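Local coordinates for protein aspartate aminotransferase (Leishmania major, PDB 4H51) that probably catalyses the pyridoxal-phosphate-dependent transfer of an amino group between L-aspartate and 2-oxoglutarate, working as a homodimer, at residues G52-E57 with S331-R336; M340-Y345 with H359-I364; D346-L351 with M405-I410. One frame throughout, in Å; residues are numbered along the deposited sequence. Where two conformers were deposited one is given.

Contact 1 of 3, residues G52-E57 with S331-R336; sequences GAYRDE and SAMAER. With EDO (1,2-ethanediol), chain D.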
ATOM      1  N   GLY B  52       8.824 -14.281  11.139  1.00 19.91           N
ATOM      2  CA  GLY B  52       8.346 -15.411  10.387  1.00 20.07           C
ATOM      3  C   GLY B  52       8.650 -15.342   8.885  1.00 21.18           C
ATOM      4  O   GLY B  52       7.726 -15.155   8.070  1.00 22.88           O
ATOM      5  N   ALA B  53       9.921 -15.522   8.517  1.00 18.08           N
ATOM      6  CA  ALA B  53      10.346 -15.556   7.128  1.00 17.26           C
ATOM      7  C   ALA B  53      11.140 -16.865   6.903  1.00 16.17           C
ATOM      8  O   ALA B  53      11.945 -17.242   7.737  1.00 16.61           O
ATOM      9  CB  ALA B  53      11.195 -14.334   6.800  1.00 17.26           C
ATOM     10  N   TYR B  54      10.865 -17.545   5.799  1.00 15.40           N
ATOM     11  CA  TYR B  54      11.457 -18.853   5.478  1.00 14.38           C
ATOM     12  C   TYR B  54      12.985 -18.692   5.236  1.00 15.03           C
ATOM     13  O   TYR B  54      13.447 -17.720   4.592  1.00 14.82           O
ATOM     14  CB  TYR B  54      10.770 -19.484   4.246  1.00 13.94           C
ATOM     15  CG  TYR B  54      11.340 -20.827   3.918  1.00 14.07           C
ATOM     16  CD1 TYR B  54      10.925 -21.946   4.622  1.00 13.95           C
ATOM     17  CD2 TYR B  54      12.327 -20.978   2.941  1.00 14.38           C
ATOM     18  CE1 TYR B  54      11.462 -23.178   4.364  1.00 14.63           C
ATOM     19  CE2 TYR B  54      12.864 -22.218   2.671  1.00 14.72           C
ATOM     20  CZ  TYR B  54      12.454 -23.306   3.419  1.00 14.81           C
ATOM     21  OH  TYR B  54      12.929 -24.553   3.208  1.00 15.80           O
ATOM     22  N   ARG B  55      13.757 -19.617   5.767  1.00 15.01           N
ATOM     23  CA  ARG B  55      15.145 -19.731   5.398  1.00 15.13           C
ATOM     24  C   ARG B  55      15.416 -21.138   4.891  1.00 15.49           C
ATOM     25  O   ARG B  55      14.713 -22.109   5.251  1.00 15.07           O
ATOM     26  CB  ARG B  55      16.027 -19.385   6.617  1.00 15.84           C
ATOM     27  CG  ARG B  55      15.849 -17.967   7.144  1.00 15.73           C
ATOM     28  CD  ARG B  55      16.537 -16.973   6.198  1.00 16.13           C
ATOM     29  NE  ARG B  55      16.343 -15.552   6.543  1.00 15.93           N
ATOM     30  CZ  ARG B  55      15.351 -14.766   6.094  1.00 16.01           C
ATOM     31  NH1 ARG B  55      14.374 -15.233   5.342  1.00 15.27           N
ATOM     32  NH2 ARG B  55      15.331 -13.471   6.405  1.00 16.49           N
ATOM     33  N   ASP B  56      16.414 -21.256   4.048  1.00 15.33           N
ATOM     34  CA  ASP B  56      16.805 -22.543   3.497  1.00 16.64           C
ATOM     35  C   ASP B  56      17.700 -23.342   4.483  1.00 17.77           C
ATOM     36  O   ASP B  56      17.864 -22.946   5.659  1.00 17.05           O
ATOM     37  CB  ASP B  56      17.440 -22.372   2.108  1.00 16.73           C
ATOM     38  CG  ASP B  56      18.856 -21.773   2.145  1.00 17.64           C
ATOM     39  OD1 ASP B  56      19.481 -21.658   3.241  1.00 17.34           O
ATOM     40  OD2 ASP B  56      19.332 -21.439   1.049  1.00 17.90           O
ATOM     41  N   GLU B  57      18.199 -24.464   3.970  1.00 19.13           N
ATOM     42  CA  GLU B  57      19.051 -25.443   4.693  1.00 20.97           C
ATOM     43  C   GLU B  57      20.281 -24.787   5.322  1.00 21.72           C
ATOM     44  O   GLU B  57      20.785 -25.237   6.342  1.00 20.37           O
ATOM     45  CB  GLU B  57      19.555 -26.506   3.700  1.00 22.29           C
ATOM     46  CG  GLU B  57      18.529 -27.560   3.319  1.00 23.60           C
ATOM     47  CD  GLU B  57      17.409 -27.118   2.346  1.00 23.48           C
ATOM     48  OE1 GLU B  57      17.356 -25.968   1.824  1.00 22.23           O
ATOM     49  OE2 GLU B  57      16.568 -28.000   2.094  1.00 25.45           O
ATOM     50  N   SER B 331       5.818 -27.564  -0.846  1.00 14.92           N
ATOM     51  CA  SER B 331       5.768 -28.810  -0.089  0.60 15.01           C
ATOM     52  C   SER B 331       7.151 -29.112   0.476  1.00 15.19           C
ATOM     53  O   SER B 331       7.265 -29.571   1.580  1.00 16.03           O
ATOM     54  CB  SER B 331       5.314 -29.984  -0.963  0.60 15.40           C
ATOM     55  OG  SER B 331       5.130 -31.127  -0.155  0.60 15.63           O
ATOM     56  N   ALA B 332       8.200 -28.873  -0.302  1.00 15.63           N
ATOM     57  CA  ALA B 332       9.570 -29.135   0.177  1.00 15.42           C
ATOM     58  C   ALA B 332       9.954 -28.165   1.316  1.00 15.03           C
ATOM     59  O   ALA B 332      10.619 -28.552   2.284  1.00 14.84           O
ATOM     60  CB  ALA B 332      10.575 -29.083  -1.000  1.00 15.87           C
ATOM     61  N   MET B 333       9.487 -26.921   1.233  1.00 14.69           N
ATOM     62  CA  MET B 333       9.697 -25.934   2.299  1.00 14.70           C
ATOM     63  C   MET B 333       9.031 -26.369   3.615  1.00 14.53           C
ATOM     64  O   MET B 333       9.637 -26.373   4.700  1.00 15.01           O
ATOM     65  CB  MET B 333       9.161 -24.553   1.860  1.00 14.44           C
ATOM     66  CG  MET B 333       9.995 -23.872   0.778  1.00 14.59           C
ATOM     67  SD  MET B 333       9.147 -22.652  -0.238  1.00 14.98           S
ATOM     68  CE  MET B 333       8.882 -21.342   0.953  1.00 14.15           C
ATOM     69  N   ALA B 334       7.769 -26.743   3.529  1.00 14.43           N
ATOM     70  CA  ALA B 334       7.055 -27.276   4.669  1.00 15.03           C
ATOM     71  C   ALA B 334       7.738 -28.480   5.293  1.00 15.60           C
ATOM     72  O   ALA B 334       7.812 -28.592   6.533  1.00 15.42           O
ATOM     73  CB  ALA B 334       5.616 -27.611   4.269  1.00 14.82           C
ATOM     74  N   GLU B 335       8.258 -29.375   4.451  1.00 16.98           N
ATOM     75  CA  GLU B 335       8.932 -30.561   4.941  1.00 18.10           C
ATOM     76  C   GLU B 335      10.229 -30.170   5.673  1.00 17.75           C
ATOM     77  O   GLU B 335      10.552 -30.768   6.696  1.00 17.12           O
ATOM     78  CB  GLU B 335       9.215 -31.544   3.807  1.00 21.03           C
ATOM     79  CG  GLU B 335      10.197 -32.667   4.090  1.00 23.27           C
ATOM     80  CD  GLU B 335       9.725 -33.665   5.117  1.00 26.54           C
ATOM     81  OE1 GLU B 335       8.506 -33.753   5.415  1.00 27.95           O
ATOM     82  OE2 GLU B 335      10.603 -34.386   5.634  1.00 32.74           O
ATOM     83  N   ARG B 336      10.970 -29.157   5.168  1.00 16.76           N
ATOM     84  CA  ARG B 336      12.215 -28.758   5.844  1.00 16.34           C
ATOM     85  C   ARG B 336      11.916 -28.220   7.235  1.00 16.05           C
ATOM     86  O   ARG B 336      12.667 -28.453   8.189  1.00 16.20           O
ATOM     87  CB  ARG B 336      13.013 -27.725   5.031  1.00 16.03           C
ATOM     88  CG  ARG B 336      14.477 -27.598   5.455  1.00 16.40           C
ATOM     89  CD  ARG B 336      15.155 -26.360   4.883  1.00 16.10           C
ATOM     90  NE  ARG B 336      14.810 -25.179   5.692  1.00 15.32           N
ATOM     91  CZ  ARG B 336      15.283 -24.918   6.914  1.00 15.23           C
ATOM     92  NH1 ARG B 336      16.173 -25.721   7.502  1.00 15.74           N
ATOM     93  NH2 ARG B 336      14.869 -23.822   7.552  1.00 14.46           N
TER
HETATM   94  C1  EDO D 500      14.486 -24.770   0.204  1.00 22.01           C
HETATM   95  O1  EDO D 500      14.878 -24.781   1.566  1.00 21.20           O
HETATM   96  C2  EDO D 500      13.379 -25.801   0.005  1.00 24.32           C
HETATM   97  O2  EDO D 500      13.980 -27.088  -0.087  1.00 27.90           O

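Contact 2 of 3, residues M340-Y345 with H359-I364; sequences MRRTVY and HVINQI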
ATOM      1  N   MET B 340      13.295 -29.542  10.932  1.00 18.08           N
ATOM      2  CA  MET B 340      13.848 -28.694  12.009  1.00 17.48           C
ATOM      3  C   MET B 340      13.115 -28.935  13.342  1.00 17.40           C
ATOM      4  O   MET B 340      13.732 -28.988  14.407  1.00 16.91           O
ATOM      5  CB  MET B 340      13.770 -27.203  11.584  1.00 16.87           C
ATOM      6  CG  MET B 340      14.690 -26.855  10.401  1.00 16.62           C
ATOM      7  SD  MET B 340      16.441 -27.209  10.674  1.00 17.86           S
ATOM      8  CE  MET B 340      16.757 -28.849   9.943  1.00 18.51           C
ATOM      9  N   ARG B 341      11.809 -29.107  13.295  1.00 17.13           N
ATOM     10  CA  ARG B 341      11.063 -29.339  14.542  1.00 18.48           C
ATOM     11  C   ARG B 341      11.484 -30.687  15.145  1.00 19.66           C
ATOM     12  O   ARG B 341      11.742 -30.820  16.340  1.00 19.50           O
ATOM     13  CB  ARG B 341       9.569 -29.354  14.297  1.00 18.21           C
ATOM     14  CG  ARG B 341       8.948 -28.096  13.783  1.00 17.33           C
ATOM     15  CD  ARG B 341       7.496 -28.384  13.464  1.00 17.51           C
ATOM     16  NE  ARG B 341       6.797 -27.181  13.047  1.00 16.95           N
ATOM     17  CZ  ARG B 341       6.436 -26.182  13.849  1.00 16.48           C
ATOM     18  NH1 ARG B 341       6.671 -26.239  15.156  1.00 16.28           N
ATOM     19  NH2 ARG B 341       5.829 -25.112  13.333  1.00 16.80           N
ATOM     20  N   ARG B 342      11.634 -31.680  14.273  1.00 21.53           N
ATOM     21  CA  ARG B 342      12.027 -33.015  14.708  1.00 23.75           C
ATOM     22  C   ARG B 342      13.447 -32.978  15.278  1.00 23.83           C
ATOM     23  O   ARG B 342      13.732 -33.600  16.300  1.00 23.76           O
ATOM     24  CB  ARG B 342      11.885 -34.021  13.555  1.00 26.25           C
ATOM     25  CG  ARG B 342      12.520 -35.386  13.805  1.00 30.21           C
ATOM     26  CD  ARG B 342      11.857 -36.131  14.964  1.00 33.03           C
ATOM     27  NE  ARG B 342      10.396 -36.282  14.823  1.00 35.15           N
ATOM     28  CZ  ARG B 342       9.631 -36.967  15.691  1.00 37.65           C
ATOM     29  NH1 ARG B 342      10.166 -37.556  16.762  1.00 39.42           N
ATOM     30  NH2 ARG B 342       8.321 -37.069  15.488  1.00 37.50           N
ATOM     31  N   THR B 343      14.329 -32.190  14.669  1.00 22.99           N
ATOM     32  CA  THR B 343      15.671 -32.063  15.190  1.00 22.71           C
ATOM     33  C   THR B 343      15.721 -31.449  16.593  1.00 22.79           C
ATOM     34  O   THR B 343      16.491 -31.894  17.469  1.00 22.34           O
ATOM     35  CB  THR B 343      16.536 -31.207  14.259  1.00 23.07           C
ATOM     36  OG1 THR B 343      16.570 -31.808  12.950  1.00 22.74           O
ATOM     37  CG2 THR B 343      17.909 -31.097  14.782  1.00 22.69           C
ATOM     38  N   VAL B 344      14.950 -30.383  16.799  1.00 21.47           N
ATOM     39  CA  VAL B 344      14.876 -29.735  18.114  1.00 21.61           C
ATOM     40  C   VAL B 344      14.312 -30.716  19.132  1.00 22.53           C
ATOM     41  O   VAL B 344      14.887 -30.895  20.228  1.00 24.54           O
ATOM     42  CB  VAL B 344      13.965 -28.461  18.068  1.00 20.00           C
ATOM     43  CG1 VAL B 344      13.817 -27.859  19.452  1.00 20.08           C
ATOM     44  CG2 VAL B 344      14.533 -27.462  17.058  1.00 19.01           C
ATOM     45  N   TYR B 345      13.205 -31.348  18.759  1.00 23.56           N
ATOM     46  CA  TYR B 345      12.479 -32.250  19.634  1.00 25.79           C
ATOM     47  C   TYR B 345      13.326 -33.454  20.030  1.00 26.86           C
ATOM     48  O   TYR B 345      13.376 -33.776  21.202  1.00 27.43           O
ATOM     49  CB  TYR B 345      11.171 -32.679  18.998  1.00 26.61           C
ATOM     50  CG  TYR B 345      10.413 -33.739  19.755  1.00 29.46           C
ATOM     51  CD1 TYR B 345       9.752 -33.447  20.945  1.00 30.63           C
ATOM     52  CD2 TYR B 345      10.338 -35.047  19.263  1.00 31.79           C
ATOM     53  CE1 TYR B 345       9.052 -34.430  21.633  1.00 31.97           C
ATOM     54  CE2 TYR B 345       9.662 -36.039  19.951  1.00 33.27           C
ATOM     55  CZ  TYR B 345       9.003 -35.720  21.123  1.00 34.12           C
ATOM     56  OH  TYR B 345       8.323 -36.705  21.807  1.00 35.84           O
ATOM     57  N   HIS B 359       4.824 -30.492  21.846  1.00 22.25           N
ATOM     58  CA  HIS B 359       4.309 -29.342  21.119  1.00 20.58           C
ATOM     59  C   HIS B 359       5.224 -28.895  19.997  1.00 19.83           C
ATOM     60  O   HIS B 359       4.739 -28.346  18.994  1.00 19.43           O
ATOM     61  CB  HIS B 359       3.948 -28.186  22.038  1.00 19.28           C
ATOM     62  CG  HIS B 359       5.058 -27.735  22.960  1.00 20.18           C
ATOM     63  ND1 HIS B 359       5.461 -28.456  24.027  1.00 20.34           N
ATOM     64  CD2 HIS B 359       5.786 -26.542  22.998  1.00 19.95           C
ATOM     65  CE1 HIS B 359       6.429 -27.789  24.667  1.00 21.24           C
ATOM     66  NE2 HIS B 359       6.618 -26.606  24.039  1.00 19.91           N
ATOM     67  N   VAL B 360       6.529 -29.093  20.174  1.00 20.70           N
ATOM     68  CA  VAL B 360       7.520 -28.719  19.184  1.00 20.83           C
ATOM     69  C   VAL B 360       7.242 -29.394  17.840  1.00 21.31           C
ATOM     70  O   VAL B 360       7.274 -28.741  16.793  1.00 19.45           O
ATOM     71  CB  VAL B 360       8.951 -29.030  19.647  1.00 21.19           C
ATOM     72  CG1 VAL B 360       9.943 -28.691  18.554  1.00 21.22           C
ATOM     73  CG2 VAL B 360       9.292 -28.288  20.942  1.00 21.91           C
ATOM     74  N   ILE B 361       6.956 -30.694  17.873  1.00 22.11           N
ATOM     75  CA  ILE B 361       6.634 -31.426  16.643  1.00 22.72           C
ATOM     76  C   ILE B 361       5.150 -31.369  16.278  1.00 22.95           C
ATOM     77  O   ILE B 361       4.793 -31.536  15.111  1.00 23.90           O
ATOM     78  CB  ILE B 361       7.155 -32.896  16.670  1.00 23.33           C
ATOM     79  CG1 ILE B 361       6.797 -33.612  17.977  1.00 24.02           C
ATOM     80  CG2 ILE B 361       8.657 -32.955  16.498  1.00 23.65           C
ATOM     81  CD1 ILE B 361       7.103 -35.104  17.937  1.00 25.63           C
ATOM     82  N   ASN B 362       4.257 -31.152  17.242  1.00 22.94           N
ATOM     83  CA  ASN B 362       2.841 -31.094  16.937  1.00 24.14           C
ATOM     84  C   ASN B 362       2.364 -29.729  16.438  1.00 22.07           C
ATOM     85  O   ASN B 362       1.366 -29.634  15.734  1.00 23.65           O
ATOM     86  CB  ASN B 362       1.970 -31.529  18.136  1.00 26.65           C
ATOM     87  CG  ASN B 362       2.234 -32.959  18.577  1.00 29.40           C
ATOM     88  OD1 ASN B 362       2.611 -33.816  17.779  1.00 31.83           O
ATOM     89  ND2 ASN B 362       2.096 -33.217  19.879  1.00 32.93           N
ATOM     90  N   GLN B 363       3.045 -28.649  16.821  1.00 20.10           N
ATOM     91  CA  GLN B 363       2.701 -27.351  16.309  1.00 18.88           C
ATOM     92  C   GLN B 363       3.077 -27.324  14.817  1.00 18.86           C
ATOM     93  O   GLN B 363       3.978 -28.046  14.383  1.00 18.54           O
ATOM     94  CB  GLN B 363       3.391 -26.227  17.120  1.00 17.65           C
ATOM     95  CG  GLN B 363       2.719 -25.995  18.471  1.00 16.63           C
ATOM     96  CD  GLN B 363       3.552 -25.163  19.423  1.00 16.65           C
ATOM     97  OE1 GLN B 363       4.616 -24.746  19.061  1.00 16.09           O
ATOM     98  NE2 GLN B 363       3.043 -24.895  20.633  1.00 16.11           N
ATOM     99  N   ILE B 364       2.365 -26.527  14.052  1.00 18.76           N
ATOM    100  CA  ILE B 364       2.529 -26.480  12.611  0.50 19.50           C
ATOM    101  C   ILE B 364       2.754 -25.045  12.130  1.00 19.99           C
ATOM    102  O   ILE B 364       2.468 -24.056  12.875  1.00 21.28           O
ATOM    103  CB  ILE B 364       1.353 -27.184  11.867  0.50 19.90           C
ATOM    104  CG1 ILE B 364      -0.013 -26.585  12.185  0.50 19.78           C
ATOM    105  CG2 ILE B 364       1.268 -28.666  12.225  0.50 21.50           C
ATOM    106  CD1 ILE B 364      -1.135 -27.543  11.802  0.50 19.55           C
TER

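Contact 3 of 3, residues D346-L351 with M405-I410; sequences DELLRL and MLAQTI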
ATOM      1  N   ASP B 346      14.029 -34.066  19.076  1.00 27.87           N
ATOM      2  CA  ASP B 346      14.847 -35.258  19.394  1.00 29.48           C
ATOM      3  C   ASP B 346      15.965 -34.903  20.341  1.00 29.88           C
ATOM      4  O   ASP B 346      16.385 -35.719  21.165  1.00 31.31           O
ATOM      5  CB  ASP B 346      15.396 -35.940  18.122  1.00 30.34           C
ATOM      6  CG  ASP B 346      14.334 -36.683  17.356  1.00 30.96           C
ATOM      7  OD1 ASP B 346      13.314 -37.087  17.951  1.00 32.63           O
ATOM      8  OD2 ASP B 346      14.481 -36.855  16.128  1.00 34.01           O
ATOM      9  N   GLU B 347      16.451 -33.673  20.231  1.00 28.24           N
ATOM     10  CA  GLU B 347      17.512 -33.205  21.083  1.00 28.13           C
ATOM     11  C   GLU B 347      16.991 -32.871  22.474  1.00 29.13           C
ATOM     12  O   GLU B 347      17.668 -33.156  23.463  1.00 28.92           O
ATOM     13  CB  GLU B 347      18.208 -32.007  20.453  1.00 27.36           C
ATOM     14  CG  GLU B 347      19.426 -31.470  21.167  1.00 28.21           C
ATOM     15  CD  GLU B 347      20.614 -32.445  21.211  1.00 29.15           C
ATOM     16  OE1 GLU B 347      20.487 -33.605  20.749  1.00 29.52           O
ATOM     17  OE2 GLU B 347      21.669 -32.034  21.736  1.00 28.55           O
ATOM     18  N   LEU B 348      15.805 -32.264  22.565  1.00 27.76           N
ATOM     19  CA  LEU B 348      15.185 -32.060  23.884  1.00 27.93           C
ATOM     20  C   LEU B 348      14.980 -33.401  24.609  1.00 29.24           C
ATOM     21  O   LEU B 348      15.162 -33.469  25.812  1.00 30.72           O
ATOM     22  CB  LEU B 348      13.857 -31.338  23.773  1.00 25.95           C
ATOM     23  CG  LEU B 348      13.960 -29.902  23.291  1.00 24.60           C
ATOM     24  CD1 LEU B 348      12.569 -29.355  22.883  1.00 23.55           C
ATOM     25  CD2 LEU B 348      14.623 -29.040  24.349  1.00 24.64           C
ATOM     26  N   LEU B 349      14.579 -34.434  23.882  1.00 30.92           N
ATOM     27  CA  LEU B 349      14.415 -35.762  24.471  1.00 33.14           C
ATOM     28  C   LEU B 349      15.746 -36.305  24.981  1.00 35.22           C
ATOM     29  O   LEU B 349      15.822 -36.909  26.065  1.00 35.08           O
ATOM     30  CB  LEU B 349      13.842 -36.758  23.468  1.00 33.10           C
ATOM     31  CG  LEU B 349      12.370 -36.610  23.097  1.00 34.29           C
ATOM     32  CD1 LEU B 349      11.929 -37.859  22.353  1.00 32.94           C
ATOM     33  CD2 LEU B 349      11.484 -36.303  24.307  1.00 34.09           C
ATOM     34  N   ARG B 350      16.791 -36.071  24.196  1.00 35.41           N
ATOM     35  CA  ARG B 350      18.085 -36.618  24.475  1.00 36.82           C
ATOM     36  C   ARG B 350      18.702 -35.921  25.667  1.00 37.20           C
ATOM     37  O   ARG B 350      19.389 -36.539  26.455  1.00 36.71           O
ATOM     38  CB  ARG B 350      18.986 -36.460  23.249  1.00 36.90           C
ATOM     39  CG  ARG B 350      20.244 -37.311  23.293  1.00 37.28           C
ATOM     40  CD  ARG B 350      21.239 -36.877  22.225  1.00 37.14           C
ATOM     41  NE  ARG B 350      21.675 -35.504  22.446  1.00 36.82           N
ATOM     42  CZ  ARG B 350      22.558 -35.117  23.367  1.00 36.82           C
ATOM     43  NH1 ARG B 350      22.877 -33.834  23.471  1.00 35.35           N
ATOM     44  NH2 ARG B 350      23.156 -36.002  24.165  1.00 37.81           N
ATOM     45  N   LEU B 351      18.471 -34.623  25.784  1.00 36.36           N
ATOM     46  CA  LEU B 351      19.005 -33.862  26.901  1.00 37.90           C
ATOM     47  C   LEU B 351      18.128 -34.030  28.163  1.00 37.87           C
ATOM     48  O   LEU B 351      18.410 -33.393  29.191  1.00 38.25           O
ATOM     49  CB  LEU B 351      19.123 -32.379  26.543  1.00 38.15           C
ATOM     50  CG  LEU B 351      20.259 -31.957  25.616  1.00 38.04           C
ATOM     51  CD1 LEU B 351      19.884 -30.695  24.849  1.00 36.14           C
ATOM     52  CD2 LEU B 351      21.528 -31.744  26.412  1.00 39.10           C
ATOM     53  N   MET B 405      21.382 -26.019  18.693  1.00 22.75           N
ATOM     54  CA  MET B 405      21.703 -24.913  19.594  1.00 23.35           C
ATOM     55  C   MET B 405      20.477 -24.394  20.330  1.00 22.54           C
ATOM     56  O   MET B 405      20.579 -24.028  21.497  1.00 22.51           O
ATOM     57  CB  MET B 405      22.325 -23.744  18.859  1.00 24.31           C
ATOM     58  CG  MET B 405      23.758 -23.988  18.424  1.00 26.20           C
ATOM     59  SD  MET B 405      24.261 -22.899  17.089  1.00 27.78           S
ATOM     60  CE  MET B 405      23.964 -21.294  17.870  1.00 26.20           C
ATOM     61  N   LEU B 406      19.337 -24.371  19.648  1.00 21.42           N
ATOM     62  CA  LEU B 406      18.082 -23.977  20.266  1.00 20.88           C
ATOM     63  C   LEU B 406      17.674 -24.988  21.309  1.00 22.15           C
ATOM     64  O   LEU B 406      17.338 -24.599  22.434  1.00 23.50           O
ATOM     65  CB  LEU B 406      16.968 -23.807  19.228  1.00 19.11           C
ATOM     66  CG  LEU B 406      15.547 -23.667  19.765  1.00 18.50           C
ATOM     67  CD1 LEU B 406      15.435 -22.398  20.618  1.00 18.02           C
ATOM     68  CD2 LEU B 406      14.509 -23.645  18.619  1.00 17.59           C
ATOM     69  N   ALA B 407      17.709 -26.280  20.986  1.00 23.07           N
ATOM     70  CA  ALA B 407      17.321 -27.295  21.985  1.00 24.53           C
ATOM     71  C   ALA B 407      18.232 -27.265  23.221  1.00 26.50           C
ATOM     72  O   ALA B 407      17.766 -27.414  24.365  1.00 27.01           O
ATOM     73  CB  ALA B 407      17.294 -28.705  21.375  1.00 24.41           C
ATOM     74  N   GLN B 408      19.518 -27.055  22.978  1.00 27.95           N
ATOM     75  CA  GLN B 408      20.497 -26.884  24.041  1.00 30.52           C
ATOM     76  C   GLN B 408      20.317 -25.625  24.905  1.00 31.56           C
ATOM     77  O   GLN B 408      20.532 -25.681  26.113  1.00 33.02           O
ATOM     78  CB  GLN B 408      21.915 -26.935  23.452  1.00 30.81           C
ATOM     79  CG  GLN B 408      22.272 -28.354  23.019  1.00 31.79           C
ATOM     80  CD  GLN B 408      23.351 -28.417  21.963  1.00 32.32           C
ATOM     81  OE1 GLN B 408      24.064 -27.431  21.729  1.00 33.07           O
ATOM     82  NE2 GLN B 408      23.459 -29.584  21.278  1.00 32.09           N
ATOM     83  N   THR B 409      19.930 -24.500  24.303  1.00 31.80           N
ATOM     84  CA  THR B 409      19.802 -23.242  25.049  1.00 31.33           C
ATOM     85  C   THR B 409      18.494 -23.222  25.822  1.00 32.12           C
ATOM     86  O   THR B 409      18.440 -22.688  26.962  1.00 32.51           O
ATOM     87  CB  THR B 409      19.893 -22.020  24.149  1.00 30.98           C
ATOM     88  OG1 THR B 409      21.180 -22.003  23.515  1.00 30.73           O
ATOM     89  CG2 THR B 409      19.695 -20.739  24.952  1.00 30.89           C
ATOM     90  N   ILE B 410      17.467 -23.844  25.234  1.00 29.55           N
ATOM     91  CA  ILE B 410      16.219 -24.154  25.955  1.00 29.11           C
ATOM     92  C   ILE B 410      16.540 -25.001  27.185  1.00 30.77           C
ATOM     93  O   ILE B 410      16.024 -24.726  28.280  1.00 30.26           O
ATOM     94  CB  ILE B 410      15.189 -24.915  25.076  1.00 27.45           C
ATOM     95  CG1 ILE B 410      14.558 -23.995  24.019  1.00 25.43           C
ATOM     96  CG2 ILE B 410      14.072 -25.494  25.911  1.00 26.58           C
ATOM     97  CD1 ILE B 410      13.729 -24.715  22.958  1.00 23.23           C
TER

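Contact 1 of 3, residues G52-E57 with S331-R336
The loop 52-57 runs past one side of helical segment 331-336 without pairing with it: the CA atoms of Tyr54 and Met333 are 8.0 Å apart, a gap that side chains fill. Tyr54 points its ring at the helix, with CG anti to the backbone N (chi1 -179°). Met333 lies over one face of that ring, its CG 3.9 Å from the Tyr54 ring centroid in a CH-pi contact, while its SD stands further off above the same ring as a Met-aromatic contact. A flexible thioether chain suits this place because it can bend, here at chi3, to follow the flat ring. At the ring's rim the Tyr54 OH is 2.6 Å from O1 of a bound ethanediol, probably from the crystallisation liquor, to which it donates; O1 in turn donates to Glu57 OE1.

Arg336 comes in from the next helical turn. Its NE makes a weak, bent bond of 3.2 Å to Tyr54 OH, and its NH2 a weak one of 2.9 Å to Arg55 O; the firmer partner of NH2 is Leu398 O. Asp56 O sits over the centre of the guanidinium face, 3.5 Å above its plane. Arg55 turns the other way, to Glu82 of the second subunit, and its NH1 also grips Tyr54 O. The loop therefore lies between the dimer interface and the long helix that in fold type I aminotransferases links the large and small domains. The carbonyls of Arg55, Asp56 and Leu398 probably stabilise the buried guanidinium charge, with the Glu57 carboxylate near but not paired.

Contact 2 of 3, residues M340-Y345 with H359-I364
Ile361 lies against Tyr345 where the single-turn helix 359-362 packs on the later turns of helix 320-350, in the C-terminal part of the fold type I aminotransferase chain. The tight part has two halves. In the apolar one, the Ile361 CD1 methyl sits over one face of the Tyr345 ring, 3.6 Å from its centroid, and Ile361 CG2 meets Tyr345 CB at 3.6 Å; a branched side chain thus touches both ring and stem. The CA atoms of Arg341 and Ile361 are 5.3 Å apart. Beside them the Val360 and Val344 side chains cross at about a right angle, CG1 of Val360 meeting CB of Val344, short branches that fit the narrow gap.

The polar half belongs to Arg341, whose chain runs extended from CG to NE alongside the C-terminal end of the short helix, past Val360 O. Its reach brings the guanidinium to backbone carbonyls, NH2 going on to Gly365 O and Phe367 O. Toward solvent the contact thins. Exposed Arg342 bends back at chi2 and chi3 to lay its guanidinium face along Ile361, NH2 3.4 Å from Ile361 CD1; its ion pair with Asp346 is long and weak. Arg341 NH1, by contrast, donates to Val360 O over 3.1 Å at 155°, while Gln363 O lies 3.1 Å above the centre of the Arg341 guanidinium face, where no N-H points at it, and so is not hydrogen-bonded to it.

Contact 3 of 3, residues D346-L351 with M405-I410
Glu347 meets Ala407 and Gln408 with different parts of its side chain. The methylene CG rests 3.5 Å from Ala407 CB, and the chain then bends at chi2 and carries the carboxylate toward Arg350, one turn further on, leaving OE2 within reach of Gln408. There Gln408 NE2 reaches Glu347 OE2 at 3.1 Å in a nearly straight bond (173°), although the amide and carboxylate planes are 59° apart. OE2 is shared: Arg350 NH1 approaches it from the opposite face of the carboxylate, while Arg350 NE takes OE1, a side-on, two-nitrogen salt bridge that fixes the rotation of the acid.

The two helices, 346-350 and 405-410, run in roughly the same direction at a crossing angle of -38°, with axes 8.9 Å apart at closest, and join the end of the long helix 320-350 to the C-terminal helix 400-416 of this aminotransferase fold. Ala407 suits the crossing because its lone methyl lets the helices approach. On the buried side Leu348 turns its CD2 branch to Ile410 CG2 at 3.9 Å, the two side chains crossing at about a right angle, and Trp357 touches both of them. Leu351, at the helix end, likewise lies across Gln408, setting its CD1 3.8 Å from Gln408 CG.

Overall arrangement
All three contacts use helix 320-350, taken in order along its length, and each is largely buried. Contact 1, its centre about 16 Å from the chain's centre, sets an N-terminal loop on the helix beside the second subunit; contact 2 has an exposed arginine at its rim, and contact 3 lies farthest out, about 28 Å between centres. Arginines set among backbone carbonyls mark contacts 1 and 2, weakly bonded in the first and with one good bond in the second, whereas contact 3, helix on helix, pairs apolar side chains with a glutamate held by an amide and an arginine. Contacts 2 and 3 merge, Val344 packing on Leu406 and Ala407 and Val360 on Leu348.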